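Local coordinates for protein CSE1 (Thermus thermophilus, PDB 4AN8) that serves as the CasA/Cse1 subunit of the Cascade ribonucleoprotein complex, part of a CRISPR adaptive immune system that selects foreign DNA, at residues L51-A54 and V55-L59. Sequence-based numbering, arbitrary orientation.
Sequences LEEA and VLHRL
Glu53 O is gripped twice by His57, through the main chain and through the imidazole, within the first turns of the alpha-helix 50-67. The helical i to i+4 bond from His57 N is long at 3.3 Å, whereas His57 ND1 comes to 2.7 Å of Glu53 O. These two donors approach from opposite faces of the carbonyl plane, ND1 standing 39° above it rather than on a lone pair. The oxygen in turn lies close to the imidazole plane. With CG of His57 beside its own backbone N (chi1 -74°), the ring folds back along the helix; because a carbonyl can only accept, ND1 carries a proton in this bond, which probably restrains rotation of the ring. Its CE1 also rests 3.6 Å from Glu53 CG, the two side chains running side by side in the same direction. The extended Glu53 carries its carboxylate onward to salt bridges with Arg360 and Arg344, while Leu199, Thr202 and Leu203 of helix 199-206 pack on His57.

The regular helix bonds continue on both sides: Val55 N to Leu51 O and Leu56 N to Glu52 O, each 3.0 Å, then Arg58 N to Ala54 O. Aliphatic carbons lie alongside these carbonyls: Leu56 CG is 3.1 Å and Val55 CG2 3.4 Å from Glu52 O. Val55 also meets Ala166 and Phe167 of helix 154-167, while Ala54 meets Leu346 of strand 342-351. Arg58 bends at chi3 (65°) on its way to a salt bridge with Asp279. Nearer the backbone, Arg58 CG lies 3.2 Å from Ala54 O.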
# COMPACT_ATOMS: atom_id res chain seq x y z
N LEU A 51 -5.77 -4.55 0.18
CA LEU A 51 -6.39 -3.51 -0.64
C LEU A 51 -7.60 -2.95 0.10
O LEU A 51 -7.81 -1.75 0.13
CB LEU A 51 -6.79 -4.05 -2.02
CG LEU A 51 -5.69 -4.75 -2.84
CD1 LEU A 51 -6.18 -5.02 -4.27
CD2 LEU A 51 -4.34 -3.98 -2.82
N GLU A 52 -8.40 -3.83 0.69
CA GLU A 52 -9.53 -3.41 1.51
C GLU A 52 -9.08 -2.50 2.64
O GLU A 52 -9.66 -1.44 2.86
CB GLU A 52 -10.25 -4.63 2.11
CG GLU A 52 -11.46 -5.05 1.34
CD GLU A 52 -12.23 -6.23 1.99
OE1 GLU A 52 -12.02 -6.53 3.19
OE2 GLU A 52 -13.06 -6.85 1.30
N GLU A 53 -8.05 -2.91 3.35
CA GLU A 53 -7.53 -2.11 4.44
C GLU A 53 -7.12 -0.72 3.93
O GLU A 53 -7.42 0.30 4.57
CB GLU A 53 -6.34 -2.80 5.09
CG GLU A 53 -5.73 -2.09 6.29
CD GLU A 53 -4.60 -2.92 6.93
OE1 GLU A 53 -4.41 -4.07 6.51
OE2 GLU A 53 -3.89 -2.42 7.83
N ALA A 54 -6.42 -0.68 2.80
CA ALA A 54 -5.90 0.59 2.28
C ALA A 54 -7.04 1.56 1.98
O ALA A 54 -7.03 2.69 2.46
CB ALA A 54 -5.08 0.37 1.03
N VAL A 55 -8.03 1.09 1.22
CA VAL A 55 -9.12 1.97 0.78
C VAL A 55 -10.07 2.34 1.90
O VAL A 55 -10.58 3.46 1.90
CB VAL A 55 -9.93 1.42 -0.41
CG1 VAL A 55 -9.07 1.27 -1.60
CG2 VAL A 55 -10.64 0.10 -0.05
N LEU A 56 -10.28 1.46 2.87
CA LEU A 56 -11.14 1.81 4.00
C LEU A 56 -10.54 2.98 4.79
O LEU A 56 -11.27 3.94 5.13
CB LEU A 56 -11.43 0.60 4.88
CG LEU A 56 -12.25 -0.53 4.24
CD1 LEU A 56 -12.23 -1.84 5.07
CD2 LEU A 56 -13.66 -0.09 3.99
N HIS A 57 -9.23 2.96 5.04
CA HIS A 57 -8.57 4.10 5.66
C HIS A 57 -8.65 5.35 4.81
O HIS A 57 -8.85 6.44 5.34
CB HIS A 57 -7.08 3.83 5.93
CG HIS A 57 -6.84 2.91 7.07
ND1 HIS A 57 -6.69 1.55 6.90
CD2 HIS A 57 -6.76 3.14 8.40
CE1 HIS A 57 -6.51 0.98 8.08
NE2 HIS A 57 -6.53 1.92 9.01
N ARG A 58 -8.48 5.21 3.49
CA ARG A 58 -8.47 6.40 2.61
C ARG A 58 -9.85 7.07 2.52
O ARG A 58 -9.94 8.29 2.48
CB ARG A 58 -7.91 6.09 1.20
CG ARG A 58 -6.46 5.61 1.22
CD ARG A 58 -6.07 4.79 -0.03
NE ARG A 58 -6.10 5.61 -1.25
CZ ARG A 58 -5.14 6.46 -1.60
NH1 ARG A 58 -4.08 6.61 -0.83
NH2 ARG A 58 -5.26 7.18 -2.72
N LEU A 59 -10.91 6.27 2.49
CA LEU A 59 -12.26 6.80 2.58
C LEU A 59 -12.51 7.55 3.92
O LEU A 59 -13.01 8.67 3.94
CB LEU A 59 -13.28 5.68 2.37
CG LEU A 59 -14.75 6.11 2.47
CD1 LEU A 59 -15.06 7.24 1.48
CD2 LEU A 59 -15.71 4.91 2.25